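Lmo0325 protein (Listeria monocytogenes EGD-e, PDB 4RYK) probably binds DNA as a two-subunit transcriptional regulator of the Rgg type, with an N-terminal helix-turn-helix domain and an all-helical C-terminal domain. Local coordinates at residues V248-K259 with Y289-E300. Residues are numbered along the deposited sequence; the frame is centred on the assembly and turned at random.
Sequences VANYYQGAIWMK and YSVVLKQFLEKE
Tyr289 drives its ring edge into the face of Tyr251: CD2 of Tyr289 sits 3.7 Å above the Tyr251 plane, over the ring centre. The stack is T-shaped, with centroids 4.9 Å apart and planes at 63°. Tyr251 has CG anti to its own nitrogen (chi1 177°), which sends the ring across to the facing helix until OH lies 3.3 Å from Leu293 CA, beside Val292 CG1. Tyr252 OH comes to the edge of the Tyr289 ring, but its hydrogen bond goes to Asp212.

Two turns beyond Tyr289, Phe296 reaches toward helix 248-259. Ala255 CB lies over one face of its ring and Glu300 CG, from its own helix, over the opposite one, both toward the rim. SE of selenomethionine Met258 stands at the ring edge in a Met-aromatic contact; its methyl CE is 3.6 Å from Phe296 CE1. A bend at chi3 turns that methyl toward Leu293 CD1 as well, 3.8 Å away. At the C-terminal end, Lys259 and Glu300 form a salt bridge whose hydrogen bond is long and weak, 3.4 Å from Lys259 NZ to Glu300 OE1.

Outside this layer, Trp277 of the intervening helix 263-279 stacks on Tyr289, and Ile215 of helix 197-216 packs on Tyr252 and Phe296. The axes run 11° apart at 11.6 Å, a near-parallel pair with one helix between them in sequence, consistent with the helical layers of a TPR-like, Rgg-type C-terminal domain.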
# COMPACT_ATOMS: atom_id res chain seq x y z
N VAL A 248 -10.49 -3.56 13.99
CA VAL A 248 -10.66 -5.01 14.10
C VAL A 248 -10.05 -5.53 15.39
O VAL A 248 -10.72 -6.28 16.14
CB VAL A 248 -10.05 -5.75 12.91
CG1 VAL A 248 -10.23 -7.25 13.09
CG2 VAL A 248 -10.69 -5.31 11.60
N ALA A 249 -8.81 -5.11 15.66
CA ALA A 249 -8.14 -5.47 16.93
C ALA A 249 -8.92 -5.01 18.17
O ALA A 249 -9.03 -5.75 19.15
CB ALA A 249 -6.73 -4.90 16.97
N ASN A 250 -9.48 -3.81 18.12
CA ASN A 250 -10.31 -3.34 19.22
C ASN A 250 -11.54 -4.22 19.41
O ASN A 250 -11.90 -4.52 20.56
CB ASN A 250 -10.77 -1.88 19.07
CG ASN A 250 -9.66 -0.87 19.37
OD1 ASN A 250 -8.63 -1.19 19.96
ND2 ASN A 250 -9.90 0.38 18.99
N TYR A 251 -12.20 -4.60 18.30
CA TYR A 251 -13.31 -5.52 18.37
C TYR A 251 -12.93 -6.85 19.08
O TYR A 251 -13.57 -7.28 20.03
CB TYR A 251 -13.89 -5.83 16.98
CG TYR A 251 -14.99 -6.84 17.12
CD1 TYR A 251 -14.72 -8.20 17.09
CD2 TYR A 251 -16.30 -6.43 17.36
CE1 TYR A 251 -15.73 -9.14 17.29
CE2 TYR A 251 -17.31 -7.34 17.57
CZ TYR A 251 -17.03 -8.70 17.54
OH TYR A 251 -18.07 -9.58 17.75
N TYR A 252 -11.89 -7.51 18.60
CA TYR A 252 -11.50 -8.79 19.20
C TYR A 252 -11.00 -8.70 20.66
O TYR A 252 -11.21 -9.63 21.44
CB TYR A 252 -10.51 -9.56 18.29
CG TYR A 252 -11.19 -10.08 17.04
CD1 TYR A 252 -12.22 -11.02 17.12
CD2 TYR A 252 -10.80 -9.66 15.78
CE1 TYR A 252 -12.85 -11.50 15.98
CE2 TYR A 252 -11.43 -10.13 14.63
CZ TYR A 252 -12.46 -11.03 14.73
OH TYR A 252 -13.09 -11.50 13.61
N GLN A 253 -10.39 -7.59 21.05
CA GLN A 253 -9.94 -7.38 22.43
C GLN A 253 -11.20 -7.32 23.30
O GLN A 253 -11.26 -7.88 24.41
CB GLN A 253 -9.10 -6.11 22.56
CG GLN A 253 -8.62 -5.79 23.96
CD GLN A 253 -7.79 -6.92 24.58
OE1 GLN A 253 -6.59 -6.92 24.45
NE2 GLN A 253 -8.45 -7.92 25.19
N GLY A 254 -12.25 -6.71 22.74
CA GLY A 254 -13.54 -6.65 23.40
C GLY A 254 -14.10 -8.03 23.66
O GLY A 254 -14.49 -8.35 24.77
N ALA A 255 -14.10 -8.86 22.63
CA ALA A 255 -14.65 -10.21 22.74
C ALA A 255 -13.87 -11.03 23.77
O ALA A 255 -14.45 -11.74 24.58
CB ALA A 255 -14.58 -10.88 21.37
N ILE A 256 -12.54 -10.95 23.72
CA ILE A 256 -11.71 -11.66 24.65
C ILE A 256 -11.91 -11.20 26.09
O ILE A 256 -11.95 -12.02 27.02
CB ILE A 256 -10.24 -11.59 24.25
CG1 ILE A 256 -10.06 -12.36 22.92
CG2 ILE A 256 -9.37 -12.18 25.36
CD1 ILE A 256 -8.65 -12.35 22.38
N TRP A 257 -12.07 -9.91 26.28
CA TRP A 257 -12.44 -9.42 27.60
C TRP A 257 -13.73 -10.05 28.10
O TRP A 257 -13.81 -10.44 29.28
CB TRP A 257 -12.54 -7.90 27.64
CG TRP A 257 -11.20 -7.23 27.73
CD1 TRP A 257 -10.06 -7.76 28.22
CD2 TRP A 257 -10.89 -5.89 27.32
NE1 TRP A 257 -9.04 -6.83 28.15
CE2 TRP A 257 -9.53 -5.68 27.61
CE3 TRP A 257 -11.63 -4.85 26.76
CZ2 TRP A 257 -8.89 -4.47 27.34
CZ3 TRP A 257 -10.99 -3.64 26.50
CH2 TRP A 257 -9.63 -3.46 26.79
N MSE A 258 -14.72 -10.18 27.23
CA MSE A 258 -15.98 -10.79 27.65
C MSE A 258 -15.76 -12.20 28.11
O MSE A 258 -16.29 -12.63 29.11
CB MSE A 258 -17.03 -10.74 26.54
CG MSE A 258 -17.40 -9.30 26.26
SE MSE A 258 -19.00 -9.12 25.15
CE MSE A 258 -18.09 -9.02 23.43
N LYS A 259 -14.95 -12.93 27.39
CA LYS A 259 -14.59 -14.27 27.75
C LYS A 259 -13.73 -14.34 28.99
O LYS A 259 -13.70 -15.36 29.63
CB LYS A 259 -13.79 -14.91 26.62
CG LYS A 259 -14.61 -15.26 25.40
CD LYS A 259 -15.51 -16.44 25.68
CE LYS A 259 -14.74 -17.74 25.73
NZ LYS A 259 -15.26 -18.56 26.85
N TYR A 289 -20.07 -7.49 11.54
CA TYR A 289 -19.56 -7.69 12.89
C TYR A 289 -20.66 -7.68 13.93
O TYR A 289 -20.46 -8.30 14.96
CB TYR A 289 -18.46 -6.68 13.31
CG TYR A 289 -17.13 -7.17 12.86
CD1 TYR A 289 -16.67 -6.88 11.61
CD2 TYR A 289 -16.37 -7.99 13.66
CE1 TYR A 289 -15.48 -7.37 11.17
CE2 TYR A 289 -15.17 -8.49 13.23
CZ TYR A 289 -14.74 -8.16 11.97
OH TYR A 289 -13.57 -8.63 11.50
N SER A 290 -21.75 -6.95 13.68
CA SER A 290 -22.96 -7.07 14.53
C SER A 290 -23.51 -8.49 14.61
O SER A 290 -23.98 -8.88 15.65
CB SER A 290 -24.09 -6.20 14.01
OG SER A 290 -23.60 -4.89 14.03
N VAL A 291 -23.48 -9.20 13.50
CA VAL A 291 -23.89 -10.59 13.47
C VAL A 291 -22.89 -11.43 14.27
O VAL A 291 -23.27 -12.23 15.10
CB VAL A 291 -23.94 -11.11 12.04
CG1 VAL A 291 -24.19 -12.64 12.01
CG2 VAL A 291 -25.03 -10.35 11.31
N VAL A 292 -21.61 -11.22 14.03
CA VAL A 292 -20.63 -11.93 14.80
C VAL A 292 -20.87 -11.72 16.28
O VAL A 292 -20.78 -12.66 17.09
CB VAL A 292 -19.22 -11.48 14.46
CG1 VAL A 292 -18.21 -12.23 15.29
CG2 VAL A 292 -18.93 -11.68 12.97
N LEU A 293 -21.19 -10.49 16.64
CA LEU A 293 -21.28 -10.14 18.05
C LEU A 293 -22.48 -10.83 18.68
O LEU A 293 -22.39 -11.35 19.81
CB LEU A 293 -21.39 -8.64 18.24
CG LEU A 293 -21.65 -8.16 19.66
CD1 LEU A 293 -20.58 -8.73 20.57
CD2 LEU A 293 -21.65 -6.64 19.76
N LYS A 294 -23.60 -10.78 17.99
CA LYS A 294 -24.80 -11.41 18.50
C LYS A 294 -24.65 -12.91 18.69
O LYS A 294 -25.14 -13.45 19.67
CB LYS A 294 -25.96 -11.18 17.56
CG LYS A 294 -26.51 -9.80 17.69
CD LYS A 294 -27.35 -9.48 16.49
CE LYS A 294 -27.84 -8.05 16.57
NZ LYS A 294 -29.07 -7.96 15.75
N GLN A 295 -24.01 -13.57 17.74
CA GLN A 295 -23.85 -15.02 17.79
C GLN A 295 -22.90 -15.34 18.92
O GLN A 295 -23.08 -16.29 19.67
CB GLN A 295 -23.31 -15.53 16.44
CG GLN A 295 -24.32 -15.38 15.30
CD GLN A 295 -25.48 -16.38 15.40
OE1 GLN A 295 -25.26 -17.59 15.47
NE2 GLN A 295 -26.73 -15.88 15.39
N PHE A 296 -21.90 -14.50 19.09
CA PHE A 296 -20.95 -14.70 20.16
C PHE A 296 -21.65 -14.60 21.52
O PHE A 296 -21.44 -15.44 22.40
CB PHE A 296 -19.83 -13.69 20.01
CG PHE A 296 -18.96 -13.58 21.20
CD1 PHE A 296 -19.25 -12.68 22.19
CD2 PHE A 296 -17.83 -14.37 21.32
CE1 PHE A 296 -18.43 -12.56 23.29
CE2 PHE A 296 -16.98 -14.24 22.40
CZ PHE A 296 -17.29 -13.34 23.40
N LEU A 297 -22.49 -13.58 21.70
CA LEU A 297 -23.19 -13.40 22.96
C LEU A 297 -24.05 -14.62 23.26
O LEU A 297 -24.12 -15.08 24.38
CB LEU A 297 -24.09 -12.18 22.90
CG LEU A 297 -23.42 -10.81 22.83
CD1 LEU A 297 -24.49 -9.71 22.79
CD2 LEU A 297 -22.45 -10.63 23.98
N GLU A 298 -24.71 -15.14 22.23
CA GLU A 298 -25.44 -16.37 22.35
C GLU A 298 -24.61 -17.62 22.65
O GLU A 298 -24.88 -18.31 23.63
CB GLU A 298 -26.23 -16.60 21.09
CG GLU A 298 -27.69 -16.30 21.26
CD GLU A 298 -28.49 -17.20 20.39
OE1 GLU A 298 -28.08 -17.30 19.21
OE2 GLU A 298 -29.46 -17.81 20.87
N LYS A 299 -23.65 -17.95 21.81
CA LYS A 299 -22.82 -19.11 22.07
C LYS A 299 -22.29 -18.98 23.48
O LYS A 299 -22.52 -19.83 24.32
CB LYS A 299 -21.66 -19.18 21.08
CG LYS A 299 -20.68 -20.30 21.36
CD LYS A 299 -19.67 -20.46 20.23
CE LYS A 299 -18.51 -21.37 20.61
NZ LYS A 299 -18.90 -22.51 21.49
N GLU A 300 -21.62 -17.87 23.78
CA GLU A 300 -21.00 -17.73 25.08
C GLU A 300 -22.02 -17.55 26.17
O GLU A 300 -21.68 -17.62 27.34
CB GLU A 300 -20.07 -16.54 25.10
CG GLU A 300 -19.05 -16.58 23.98
CD GLU A 300 -18.43 -17.94 23.77
OE1 GLU A 300 -17.97 -18.53 24.78
OE2 GLU A 300 -18.39 -18.41 22.61